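Long-range contacts in endo-1,4-beta-xylanase (PDB 1H12), which hydrolyses internal beta-1,4 linkages of xylan as a cold-adapted family 8 glycoside hydrolase, and probably has cellulase activity as well: residues Gln47-Pro52 and Lys65-Asp70; Glu78-Gly83 and Glu147-Ala152; Val285-Gly290 and Asn348-Leu353. All coordinates share one frame; numbering follows the deposited sequence.

Contact 1 of 3, residues Gln47-Pro52 and Lys65-Asp70; sequences QQLYYP and KAINPD
Lys65 lies over one face of the Tyr51 ring, and the two side chains carry most of the contact. The start of the lysine chain meets the ring's rim, CB of Lys65 standing 3.7 Å from CD1 of Tyr51. Its CG is anti to the backbone N (chi1 -174°) and the chain bends at chi3, which brings its end over the ring. There CE of Lys65 sits 3.7 Å from the Tyr51 centroid, a CH-pi contact nearly on the ring normal, and NZ of Lys65 makes a cation-pi contact at 3.9 Å from the same centroid. The opposite face of the tyrosine receives NE2 of Gln48 near the rim; that amide is held by a nearly straight bond to Tyr50 O (2.8 Å). One backbone bond crosses the contact, Lys65 N to Leu49 O at 2.9 Å. Leu49 CD2 lies against Lys65 O (3.6 Å) and reaches Ile67 CD1 at 4.4 Å. The contact lies at the open end of the antiparallel hairpin of strands 50-55 and 58-66, where Tyr51 also pairs with the Tyr63 backbone. Arg379 of helix 379-392 touches Leu49, Tyr51 and Ile67, while strand 74-76 continues the sheet beyond Ala66.

Contact 2 of 3, residues Glu78-Gly83 and Glu147-Ala152; sequences EGQSWG and EYFAFA
Trp82 and Tyr148 form a T-shaped aromatic pair: the five-membered ring of Trp82 turns its edge to the face of Tyr148, with centroids 4.4 Å apart and planes at 84°. CD1 of Trp82 lies over the middle of the phenol ring, while NE1 of Trp82 comes to 3.4 Å from CE2 of Tyr148. A CH-pi contact forms the second group, Ser81 CB lying 3.8 Å from the centroid of the Phe149 ring, over its face toward the rim. CG of Gln80 meets the edge of the same ring. The serine also fits against the neighbouring aromatic, its OG 3.2 Å from Tyr148 CB. No hydrogen bond crosses between the segments; Ser81 is satisfied within its own helix. With chi1 at 74°, its OG turns back to bond Glu78 O at 2.9 Å, and that carbonyl also accepts from Trp82 N. The small serine lies where the helices come together, their local axes 8.3 Å apart at closest and 18° from parallel. Helices 77-89 and 143-160 thus pack as near-parallel neighbours, as in one layer of the family 8 (alpha/alpha)6 barrel, with helix 379-392 against Trp82, helix 93-107 against Gln80 and Phe149, and Phe208 edge-to-face with Tyr148.

Contact 3 of 3, residues Val285-Gly290 and Asn348-Leu353; sequences VIMNVG and NAVALL
Ile286 reaches across to Asn348 and Ala351 with its CG1-CD1 branch. Its CG1 sits between the backbone N and the carbonyl carbon (chi1 66°), setting CD1 of Ile286 3.3 Å from Asn348 OD1, while CG1 of Ile286 packs 3.6 Å from Ala351 CB. The asparagine's amide nitrogen is bonded to the hydroxyl of Tyr325. Cutting Ile286 back to an alanine removes the branch that meets Asn348 OD1 and Ala351 CB, and is likely to open a gap beside them. The backbone takes part too: Ile286 O makes a CA-H...O contact with Ala351 CA at 3.4 Å. Next comes Met287: in one of its two modelled conformers Met287 CG lies 3.7 Å from Val350 CB, the side chains crossing at a slant, while Met287 O lies 3.6 Å from Val350 CG1. One turn beyond Ile286, Gly290 brings the backbones together, its CA only 4.1 Å from Ala351 CA; a side chain there would run into Val350 O. Gly290 O then meets Leu353 CB at 3.6 Å. This is close, glycine-mediated helix packing, joining helix 283-296 to helix 342-351 and the 3-10 residues Leu352-Leu353. It belongs to the helical core of the family 8 (alpha/alpha)6 barrel.

How the contacts relate
The three contacts follow one another along the chain, each closing before the next opens. Contact 1 belongs to the antiparallel hairpin, whereas contacts 2 and 3 each join two helices, with no helix common to both. Strand 74-76 links the first two: it lies next to strand 58-66 in the sheet and leads directly into helix 77-89. The centres of contacts 1 and 2 are about 17 Å apart, those of 2 and 3 about 18 Å, and those of 1 and 3 about 25 Å. Helix 379-392 touches both contacts 1 and 2, so late sequence closes over early elements. All three lie inside one family 8 domain, their nearest side chains about 11 to 13 Å from the bound xylose.

Contact 1 of 3, residues Gln47-Pro52 and Lys65-Asp70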
ATOM      1  N   GLN A  47       9.182 -18.364  -1.524  1.00 10.53           N
ATOM      2  CA  GLN A  47       8.747 -16.971  -1.585  1.00 10.37           C
ATOM      3  C   GLN A  47       7.215 -16.838  -1.795  1.00  9.80           C
ATOM      4  O   GLN A  47       6.652 -15.765  -1.581  1.00  9.92           O
ATOM      5  CB  GLN A  47       9.397 -16.247  -2.755  1.00 10.54           C
ATOM      6  CG  GLN A  47      10.902 -16.200  -2.753  1.00 11.53           C
ATOM      7  CD  GLN A  47      11.585 -17.474  -3.259  1.00 13.07           C
ATOM      8  OE1 GLN A  47      10.928 -18.318  -3.879  1.00 13.46           O
ATOM      9  NE2 GLN A  47      12.890 -17.618  -2.963  1.00 15.76           N
ATOM     10  N   GLN A  48       6.594 -17.929  -2.234  1.00  9.80           N
ATOM     11  CA  GLN A  48       5.227 -17.933  -2.690  1.00  9.70           C
ATOM     12  C   GLN A  48       4.274 -17.277  -1.694  1.00  9.25           C
ATOM     13  O   GLN A  48       4.218 -17.624  -0.503  1.00  9.73           O
ATOM     14  CB  GLN A  48       4.805 -19.385  -2.905  1.00 10.52           C
ATOM     15  CG  GLN A  48       3.357 -19.554  -3.332  1.00 11.04           C
ATOM     16  CD  GLN A  48       2.947 -21.021  -3.507  1.00 12.87           C
ATOM     17  OE1 GLN A  48       3.741 -21.956  -3.194  1.00 13.72           O
ATOM     18  NE2 GLN A  48       1.736 -21.233  -3.978  1.00 12.24           N
ATOM     19  N   LEU A  49       3.412 -16.399  -2.253  1.00  8.62           N
ATOM     20  CA  LEU A  49       2.288 -15.833  -1.515  1.00  8.33           C
ATOM     21  C   LEU A  49       0.917 -16.124  -2.184  1.00  8.01           C
ATOM     22  O   LEU A  49      -0.113 -15.908  -1.551  1.00  8.79           O
ATOM     23  CB  LEU A  49       2.447 -14.316  -1.318  1.00  8.33           C
ATOM     24  CG  LEU A  49       3.542 -13.956  -0.334  1.00  9.85           C
ATOM     25  CD1 LEU A  49       3.797 -12.471  -0.324  1.00 10.58           C
ATOM     26  CD2 LEU A  49       3.201 -14.462   1.061  1.00 11.27           C
ATOM     27  N   TYR A  50       0.939 -16.520  -3.442  1.00  8.40           N
ATOM     28  CA  TYR A  50      -0.244 -16.705  -4.265  1.00  8.66           C
ATOM     29  C   TYR A  50      -0.639 -18.175  -4.259  1.00  8.59           C
ATOM     30  O   TYR A  50       0.136 -19.011  -4.733  1.00  9.80           O
ATOM     31  CB  TYR A  50       0.122 -16.244  -5.676  1.00 10.02           C
ATOM     32  CG  TYR A  50      -0.797 -16.552  -6.837  1.00  8.86           C
ATOM     33  CD1 TYR A  50      -0.452 -17.524  -7.799  1.00  8.85           C
ATOM     34  CD2 TYR A  50      -1.898 -15.770  -7.100  1.00  8.82           C
ATOM     35  CE1 TYR A  50      -1.190 -17.678  -8.939  1.00  9.12           C
ATOM     36  CE2 TYR A  50      -2.631 -15.939  -8.245  1.00  9.15           C
ATOM     37  CZ  TYR A  50      -2.292 -16.921  -9.176  1.00  9.27           C
ATOM     38  OH  TYR A  50      -3.054 -17.074 -10.315  1.00 10.23           O
ATOM     39  N   TYR A  51      -1.804 -18.496  -3.703  1.00  8.33           N
ATOM     40  CA  TYR A  51      -2.256 -19.857  -3.506  1.00  8.50           C
ATOM     41  C   TYR A  51      -3.631 -20.078  -4.077  1.00  7.98           C
ATOM     42  O   TYR A  51      -4.520 -19.225  -3.979  1.00  8.44           O
ATOM     43  CB  TYR A  51      -2.307 -20.174  -2.000  1.00  9.54           C
ATOM     44  CG  TYR A  51      -0.943 -20.326  -1.381  1.00  9.47           C
ATOM     45  CD1 TYR A  51      -0.200 -19.252  -0.988  1.00  9.87           C
ATOM     46  CD2 TYR A  51      -0.400 -21.616  -1.215  1.00 11.41           C
ATOM     47  CE1 TYR A  51       1.061 -19.419  -0.452  1.00 11.32           C
ATOM     48  CE2 TYR A  51       0.877 -21.759  -0.675  1.00 12.54           C
ATOM     49  CZ  TYR A  51       1.605 -20.661  -0.295  1.00 12.01           C
ATOM     50  OH  TYR A  51       2.874 -20.784   0.235  1.00 14.44           O
ATOM     51  N   PRO A  52      -3.856 -21.248  -4.668  1.00  8.60           N
ATOM     52  CA  PRO A  52      -5.198 -21.595  -5.134  1.00  8.96           C
ATOM     53  C   PRO A  52      -6.125 -21.956  -4.001  1.00  8.90           C
ATOM     54  O   PRO A  52      -5.721 -22.521  -2.980  1.00 10.17           O
ATOM     55  CB  PRO A  52      -4.920 -22.826  -6.047  1.00  9.83           C
ATOM     56  CG  PRO A  52      -3.738 -23.466  -5.448  1.00 12.16           C
ATOM     57  CD  PRO A  52      -2.861 -22.321  -4.907  1.00 10.13           C
ATOM     58  N   LYS A  65      -1.895 -15.294   0.624  1.00  8.01           N
ATOM     59  CA  LYS A  65      -1.947 -15.895   1.935  1.00  7.75           C
ATOM     60  C   LYS A  65      -1.165 -15.080   2.944  1.00  8.25           C
ATOM     61  O   LYS A  65       0.060 -14.925   2.830  1.00  9.35           O
ATOM     62  CB  LYS A  65      -1.408 -17.329   1.876  1.00  9.12           C
ATOM     63  CG  LYS A  65      -1.579 -18.073   3.207  1.00 10.41           C
ATOM     64  CD  LYS A  65      -1.012 -19.498   3.189  1.00 12.85           C
ATOM     65  CE  LYS A  65      -1.726 -20.393   2.262  1.00 14.30           C
ATOM     66  NZ  LYS A  65      -1.214 -21.863   2.450  1.00 18.14           N
ATOM     67  N   ALA A  66      -1.851 -14.592   3.973  1.00  8.65           N
ATOM     68  CA  ALA A  66      -1.214 -13.877   5.060  1.00  9.41           C
ATOM     69  C   ALA A  66      -0.752 -14.889   6.102  1.00  9.71           C
ATOM     70  O   ALA A  66      -1.360 -15.157   7.115  1.00 11.34           O
ATOM     71  CB  ALA A  66      -2.162 -12.818   5.670  1.00 10.22           C
ATOM     72  N   ILE A  67       0.375 -15.492   5.787  1.00 10.66           N
ATOM     73  CA  ILE A  67       1.024 -16.480   6.634  1.00 12.13           C
ATOM     74  C   ILE A  67       1.268 -15.859   7.971  1.00 13.03           C
ATOM     75  O   ILE A  67       1.704 -14.720   8.086  1.00 13.78           O
ATOM     76  CB  ILE A  67       2.320 -16.941   5.977  1.00 12.81           C
ATOM     77  CG1 ILE A  67       1.964 -17.696   4.664  1.00 16.30           C
ATOM     78  CG2 ILE A  67       3.123 -17.816   6.895  1.00 14.91           C
ATOM     79  CD1 ILE A  67       3.092 -17.923   3.751  1.00 22.09           C
ATOM     80  N   ASN A  68       0.921 -16.610   9.012  1.00 15.40           N
ATOM     81  CA  ASN A  68       0.965 -16.052  10.352  1.00 19.80           C
ATOM     82  C   ASN A  68       1.187 -17.145  11.358  1.00 23.12           C
ATOM     83  O   ASN A  68       0.259 -17.915  11.712  1.00 22.78           O
ATOM     84  CB  ASN A  68      -0.348 -15.360  10.647  1.00 21.50           C
ATOM     85  CG  ASN A  68      -0.297 -14.548  11.930  1.00 29.21           C
ATOM     86  OD1 ASN A  68       0.458 -14.910  12.896  1.00 31.21           O
ATOM     87  ND2 ASN A  68      -0.998 -13.405  11.944  1.00 33.74           N
ATOM     88  N   PRO A  69       2.420 -17.195  11.817  1.00 26.35           N
ATOM     89  CA  PRO A  69       2.874 -18.213  12.784  1.00 30.08           C
ATOM     90  C   PRO A  69       2.272 -18.038  14.156  1.00 32.69           C
ATOM     91  O   PRO A  69       2.082 -18.993  14.873  1.00 36.27           O
ATOM     92  CB  PRO A  69       4.404 -17.941  12.905  1.00 29.97           C
ATOM     93  CG  PRO A  69       4.686 -16.718  12.301  1.00 29.84           C
ATOM     94  CD  PRO A  69       3.493 -16.275  11.470  1.00 27.48           C
ATOM     95  N   ASP A  70       1.938 -16.813  14.502  1.00 34.31           N
ATOM     96  CA  ASP A  70       1.466 -16.580  15.872  1.00 36.32           C
ATOM     97  C   ASP A  70      -0.038 -16.818  16.058  1.00 37.14           C
ATOM     98  O   ASP A  70      -0.512 -17.184  17.147  1.00 39.69           O
ATOM     99  CB  ASP A  70       1.752 -15.103  16.204  1.00 36.72           C
TER

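Contact 2 of 3, residues Glu78-Gly83 and Glu147-Ala152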
ATOM      1  N   GLU A  78      -5.774  -6.129   2.110  1.00  6.87           N
ATOM      2  CA  GLU A  78      -4.585  -5.407   1.702  1.00  7.27           C
ATOM      3  C   GLU A  78      -3.722  -6.272   0.791  1.00  6.59           C
ATOM      4  O   GLU A  78      -3.402  -5.906  -0.331  1.00  7.17           O
ATOM      5  CB  GLU A  78      -3.825  -4.899   2.915  1.00  7.67           C
ATOM      6  CG  GLU A  78      -4.458  -3.630   3.476  1.00  8.16           C
ATOM      7  CD  GLU A  78      -3.892  -3.187   4.829  1.00  8.14           C
ATOM      8  OE1 GLU A  78      -3.099  -3.929   5.439  1.00  9.56           O
ATOM      9  OE2 GLU A  78      -4.263  -2.067   5.299  1.00  7.84           O
ATOM     10  N   GLY A  79      -3.368  -7.460   1.268  1.00  7.09           N
ATOM     11  CA  GLY A  79      -2.493  -8.304   0.461  1.00  7.28           C
ATOM     12  C   GLY A  79      -3.092  -8.685  -0.874  1.00  6.56           C
ATOM     13  O   GLY A  79      -2.396  -8.754  -1.882  1.00  7.13           O
ATOM     14  N   GLN A  80      -4.398  -8.964  -0.880  1.00  6.63           N
ATOM     15  CA  GLN A  80      -5.122  -9.333  -2.101  1.00  6.37           C
ATOM     16  C   GLN A  80      -5.022  -8.202  -3.129  1.00  6.41           C
ATOM     17  O   GLN A  80      -4.713  -8.424  -4.307  1.00  7.06           O
ATOM     18  CB  GLN A  80      -6.550  -9.663  -1.768  1.00  7.43           C
ATOM     19  CG  GLN A  80      -7.309 -10.412  -2.873  1.00  8.09           C
ATOM     20  CD  GLN A  80      -6.954 -11.937  -2.855  1.00 29.89           C
ATOM     21  OE1 GLN A  80      -7.603 -12.612  -3.773  1.00 10.53           O
ATOM     22  NE2 GLN A  80      -6.136 -12.354  -2.124  1.00 49.77           N
ATOM     23  N   SER A  81      -5.322  -6.971  -2.670  1.00  6.44           N
ATOM     24  CA  SER A  81      -5.336  -5.822  -3.535  1.00  6.70           C
ATOM     25  C   SER A  81      -3.947  -5.430  -4.015  1.00  6.73           C
ATOM     26  O   SER A  81      -3.769  -5.001  -5.168  1.00  7.14           O
ATOM     27  CB  SER A  81      -6.029  -4.661  -2.809  1.00  7.20           C
ATOM     28  OG  SER A  81      -5.216  -4.095  -1.786  1.00  8.27           O
ATOM     29  N   TRP A  82      -2.947  -5.598  -3.173  1.00  6.71           N
ATOM     30  CA  TRP A  82      -1.561  -5.369  -3.538  1.00  7.09           C
ATOM     31  C   TRP A  82      -1.134  -6.364  -4.591  1.00  7.17           C
ATOM     32  O   TRP A  82      -0.438  -6.005  -5.569  1.00  7.74           O
ATOM     33  CB  TRP A  82      -0.646  -5.411  -2.320  1.00  6.99           C
ATOM     34  CG  TRP A  82      -0.885  -4.343  -1.313  1.00  7.03           C
ATOM     35  CD1 TRP A  82      -1.444  -3.121  -1.526  1.00  7.81           C
ATOM     36  CD2 TRP A  82      -0.584  -4.399   0.084  1.00  7.19           C
ATOM     37  NE1 TRP A  82      -1.498  -2.421  -0.342  1.00  8.61           N
ATOM     38  CE2 TRP A  82      -0.984  -3.169   0.651  1.00  7.94           C
ATOM     39  CE3 TRP A  82      -0.062  -5.376   0.936  1.00  8.21           C
ATOM     40  CZ2 TRP A  82      -0.861  -2.891   2.000  1.00  8.95           C
ATOM     41  CZ3 TRP A  82       0.054  -5.110   2.273  1.00  9.62           C
ATOM     42  CH2 TRP A  82      -0.324  -3.869   2.789  1.00 10.13           C
ATOM     43  N   GLY A  83      -1.539  -7.623  -4.440  1.00  6.93           N
ATOM     44  CA  GLY A  83      -1.210  -8.634  -5.439  1.00  7.27           C
ATOM     45  C   GLY A  83      -1.829  -8.346  -6.793  1.00  6.92           C
ATOM     46  O   GLY A  83      -1.188  -8.521  -7.822  1.00  7.44           O
ATOM     47  N   GLU A 147      -9.189   0.895  -1.734  1.00  6.51           N
ATOM     48  CA  GLU A 147      -8.479   1.854  -2.554  1.00  6.51           C
ATOM     49  C   GLU A 147      -7.628   1.185  -3.627  1.00  6.44           C
ATOM     50  O   GLU A 147      -7.654   1.574  -4.803  1.00  7.01           O
ATOM     51  CB  GLU A 147      -7.609   2.787  -1.696  1.00  6.86           C
ATOM     52  CG  GLU A 147      -8.391   3.656  -0.745  1.00  7.18           C
ATOM     53  CD  GLU A 147      -7.550   4.639   0.006  1.00  7.25           C
ATOM     54  OE1 GLU A 147      -6.508   4.142   0.594  1.00  8.34           O
ATOM     55  OE2 GLU A 147      -7.825   5.834   0.043  1.00  7.81           O
ATOM     56  N   TYR A 148      -6.814   0.205  -3.216  1.00  6.60           N
ATOM     57  CA  TYR A 148      -5.980  -0.518  -4.166  1.00  6.40           C
ATOM     58  C   TYR A 148      -6.817  -1.348  -5.128  1.00  6.35           C
ATOM     59  O   TYR A 148      -6.453  -1.476  -6.299  1.00  6.85           O
ATOM     60  CB  TYR A 148      -4.920  -1.364  -3.470  1.00  6.44           C
ATOM     61  CG  TYR A 148      -3.625  -0.660  -3.154  1.00  6.65           C
ATOM     62  CD1 TYR A 148      -2.596  -0.657  -4.076  1.00  7.00           C
ATOM     63  CD2 TYR A 148      -3.422  -0.015  -1.945  1.00  6.68           C
ATOM     64  CE1 TYR A 148      -1.382  -0.109  -3.783  1.00  7.33           C
ATOM     65  CE2 TYR A 148      -2.201   0.592  -1.661  1.00  7.20           C
ATOM     66  CZ  TYR A 148      -1.176   0.524  -2.593  1.00  6.97           C
ATOM     67  OH  TYR A 148       0.066   1.060  -2.332  1.00  8.60           O
ATOM     68  N   PHE A 149      -7.941  -1.956  -4.676  1.00  6.36           N
ATOM     69  CA  PHE A 149      -8.761  -2.683  -5.604  1.00  6.52           C
ATOM     70  C   PHE A 149      -9.252  -1.770  -6.718  1.00  6.33           C
ATOM     71  O   PHE A 149      -9.223  -2.126  -7.902  1.00  7.20           O
ATOM     72  CB  PHE A 149     -10.007  -3.315  -4.943  1.00  6.82           C
ATOM     73  CG  PHE A 149      -9.791  -4.530  -4.054  1.00  7.14           C
ATOM     74  CD1 PHE A 149      -8.997  -5.601  -4.452  1.00  7.34           C
ATOM     75  CD2 PHE A 149     -10.474  -4.659  -2.865  1.00  7.58           C
ATOM     76  CE1 PHE A 149      -8.891  -6.726  -3.685  1.00  7.51           C
ATOM     77  CE2 PHE A 149     -10.370  -5.800  -2.092  1.00  7.67           C
ATOM     78  CZ  PHE A 149      -9.564  -6.838  -2.511  1.00  7.29           C
ATOM     79  N   ALA A 150      -9.764  -0.577  -6.338  1.00  6.60           N
ATOM     80  CA  ALA A 150     -10.258   0.353  -7.361  1.00  6.89           C
ATOM     81  C   ALA A 150      -9.162   0.747  -8.326  1.00  6.75           C
ATOM     82  O   ALA A 150      -9.357   0.778  -9.545  1.00  7.45           O
ATOM     83  CB  ALA A 150     -10.835   1.579  -6.693  1.00  7.75           C
ATOM     84  N   PHE A 151      -8.001   1.081  -7.776  1.00  6.65           N
ATOM     85  CA  PHE A 151      -6.838   1.437  -8.579  1.00  6.74           C
ATOM     86  C   PHE A 151      -6.492   0.306  -9.563  1.00  6.71           C
ATOM     87  O   PHE A 151      -6.301   0.527 -10.766  1.00  7.15           O
ATOM     88  CB  PHE A 151      -5.661   1.753  -7.666  1.00  7.22           C
ATOM     89  CG  PHE A 151      -4.405   2.093  -8.404  1.00  6.93           C
ATOM     90  CD1 PHE A 151      -4.230   3.327  -9.042  1.00  7.47           C
ATOM     91  CD2 PHE A 151      -3.366   1.186  -8.475  1.00  7.48           C
ATOM     92  CE1 PHE A 151      -3.113   3.627  -9.750  1.00  7.83           C
ATOM     93  CE2 PHE A 151      -2.214   1.471  -9.161  1.00  7.91           C
ATOM     94  CZ  PHE A 151      -2.084   2.701  -9.817  1.00  8.18           C
ATOM     95  N   ALA A 152      -6.346  -0.903  -9.044  1.00  6.85           N
ATOM     96  CA  ALA A 152      -5.959  -2.010  -9.868  1.00  6.84           C
ATOM     97  C   ALA A 152      -6.969  -2.321 -10.958  1.00  6.75           C
ATOM     98  O   ALA A 152      -6.602  -2.595 -12.113  1.00  7.29           O
ATOM     99  CB  ALA A 152      -5.719  -3.232  -8.973  1.00  8.00           C
TER

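Contact 3 of 3, residues Val285-Gly290 and Asn348-Leu353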
ATOM      1  N   VAL A 285       3.821   4.977   4.882  1.00  6.98           N
ATOM      2  CA  VAL A 285       3.567   6.392   4.649  1.00  7.37           C
ATOM      3  C   VAL A 285       4.628   7.016   3.759  1.00  7.44           C
ATOM      4  O   VAL A 285       4.285   7.636   2.744  1.00  7.86           O
ATOM      5  CB  VAL A 285       3.392   7.166   5.947  1.00  7.31           C
ATOM      6  CG1 VAL A 285       3.182   8.636   5.666  1.00  8.52           C
ATOM      7  CG2 VAL A 285       2.240   6.626   6.783  1.00  7.99           C
ATOM      8  N   ILE A 286       5.912   6.898   4.098  1.00  7.56           N
ATOM      9  CA  ILE A 286       6.897   7.541   3.240  1.00  7.78           C
ATOM     10  C   ILE A 286       7.043   6.841   1.873  1.00  7.89           C
ATOM     11  O   ILE A 286       7.428   7.477   0.901  1.00  8.16           O
ATOM     12  CB  ILE A 286       8.230   7.835   3.907  1.00  8.72           C
ATOM     13  CG1 ILE A 286       9.020   6.565   4.302  1.00  8.43           C
ATOM     14  CG2 ILE A 286       8.021   8.806   5.074  1.00  9.21           C
ATOM     15  CD1 ILE A 286      10.438   6.872   4.791  1.00  9.65           C
ATOM     16  N   MET A 287       6.673   5.562   1.797  1.00  7.71           N
ATOM     17  CA  MET A 287       6.535   4.906   0.503  1.00  8.03           C
ATOM     18  C   MET A 287       5.480   5.646  -0.352  1.00  8.13           C
ATOM     19  O   MET A 287       5.728   5.925  -1.529  1.00  9.18           O
ATOM     20  CB  MET A 287       6.134   3.449   0.705  1.00  9.23           C
ATOM     21  CG  MET A 287       5.991   2.633  -0.507  1.00 12.60           C
ATOM     22  SD  MET A 287       5.423   0.990  -0.132  1.00 17.91           S
ATOM     23  CE  MET A 287       3.929   1.018   0.428  0.50 21.26           C
ATOM     24  N   ASN A 288       4.337   5.931   0.256  1.00  7.49           N
ATOM     25  CA  ASN A 288       3.279   6.645  -0.427  1.00  7.59           C
ATOM     26  C   ASN A 288       3.695   8.053  -0.815  1.00  7.33           C
ATOM     27  O   ASN A 288       3.289   8.557  -1.858  1.00  8.01           O
ATOM     28  CB  ASN A 288       2.040   6.708   0.439  1.00  7.75           C
ATOM     29  CG  ASN A 288       1.404   5.382   0.723  1.00  8.05           C
ATOM     30  OD1 ASN A 288       1.574   4.408  -0.040  1.00  9.66           O
ATOM     31  ND2 ASN A 288       0.623   5.325   1.797  1.00  8.98           N
ATOM     32  N   VAL A 289       4.476   8.716   0.032  1.00  7.86           N
ATOM     33  CA  VAL A 289       4.997  10.053  -0.283  1.00  7.79           C
ATOM     34  C   VAL A 289       5.924   9.964  -1.513  1.00  8.32           C
ATOM     35  O   VAL A 289       5.840  10.808  -2.400  1.00  8.67           O
ATOM     36  CB  VAL A 289       5.674  10.678   0.934  1.00  8.08           C
ATOM     37  CG1 VAL A 289       6.345  11.995   0.577  1.00  8.96           C
ATOM     38  CG2 VAL A 289       4.688  10.904   2.054  1.00  8.66           C
ATOM     39  N   GLY A 290       6.798   8.970  -1.548  1.00  8.21           N
ATOM     40  CA  GLY A 290       7.644   8.741  -2.734  1.00  8.62           C
ATOM     41  C   GLY A 290       6.804   8.497  -3.987  1.00  8.56           C
ATOM     42  O   GLY A 290       7.083   9.038  -5.057  1.00  8.89           O
ATOM     43  N   ASN A 348      11.110   2.102   2.461  1.00  8.35           N
ATOM     44  CA  ASN A 348      12.040   3.196   2.577  1.00  8.19           C
ATOM     45  C   ASN A 348      12.783   3.449   1.264  1.00  8.92           C
ATOM     46  O   ASN A 348      13.162   4.580   0.964  1.00  9.69           O
ATOM     47  CB  ASN A 348      12.995   2.967   3.740  1.00  8.62           C
ATOM     48  CG  ASN A 348      12.286   3.029   5.072  1.00  8.95           C
ATOM     49  OD1 ASN A 348      11.212   3.670   5.164  1.00  9.15           O
ATOM     50  ND2 ASN A 348      12.884   2.437   6.128  1.00  9.52           N
ATOM     51  N   ALA A 349      13.015   2.387   0.461  1.00  9.16           N
ATOM     52  CA  ALA A 349      13.621   2.573  -0.849  1.00  9.20           C
ATOM     53  C   ALA A 349      12.688   3.370  -1.787  1.00  9.26           C
ATOM     54  O   ALA A 349      13.147   4.214  -2.557  1.00  9.88           O
ATOM     55  CB  ALA A 349      14.003   1.265  -1.441  1.00 10.51           C
ATOM     56  N   VAL A 350      11.378   3.090  -1.742  1.00  8.54           N
ATOM     57  CA  VAL A 350      10.451   3.825  -2.568  1.00  8.54           C
ATOM     58  C   VAL A 350      10.398   5.283  -2.180  1.00  8.24           C
ATOM     59  O   VAL A 350      10.252   6.178  -3.029  1.00  8.96           O
ATOM     60  CB  VAL A 350       9.051   3.196  -2.551  1.00  8.24           C
ATOM     61  CG1 VAL A 350       8.077   3.973  -3.361  1.00  9.11           C
ATOM     62  CG2 VAL A 350       9.126   1.748  -2.988  1.00  9.70           C
ATOM     63  N   ALA A 351      10.522   5.553  -0.881  1.00  8.29           N
ATOM     64  CA  ALA A 351      10.532   6.908  -0.385  1.00  8.21           C
ATOM     65  C   ALA A 351      11.598   7.782  -1.024  1.00  8.90           C
ATOM     66  O   ALA A 351      11.461   9.000  -1.086  1.00  9.33           O
ATOM     67  CB  ALA A 351      10.749   6.923   1.126  1.00  9.07           C
ATOM     68  N   LEU A 352      12.672   7.141  -1.495  1.00  8.67           N
ATOM     69  CA  LEU A 352      13.766   7.869  -2.156  1.00  9.27           C
ATOM     70  C   LEU A 352      13.364   8.637  -3.365  1.00  9.91           C
ATOM     71  O   LEU A 352      14.084   9.562  -3.776  1.00 11.06           O
ATOM     72  CB  LEU A 352      14.915   6.918  -2.480  1.00  9.88           C
ATOM     73  CG  LEU A 352      15.546   6.236  -1.279  1.00 10.71           C
ATOM     74  CD1 LEU A 352      16.550   5.211  -1.800  1.00 10.85           C
ATOM     75  CD2 LEU A 352      16.200   7.273  -0.344  1.00 13.19           C
ATOM     76  N   LEU A 353      12.223   8.333  -3.973  1.00  9.17           N
ATOM     77  CA  LEU A 353      11.701   9.122  -5.086  1.00  9.33           C
ATOM     78  C   LEU A 353      11.347  10.550  -4.685  1.00  9.66           C
ATOM     79  O   LEU A 353      11.130  11.386  -5.554  1.00 11.04           O
ATOM     80  CB  LEU A 353      10.538   8.388  -5.730  1.00  9.42           C
ATOM     81  CG  LEU A 353      10.886   7.078  -6.403  1.00 10.48           C
ATOM     82  CD1 LEU A 353       9.680   6.189  -6.609  1.00 10.64           C
ATOM     83  CD2 LEU A 353      11.574   7.346  -7.766  1.00 12.43           C
TER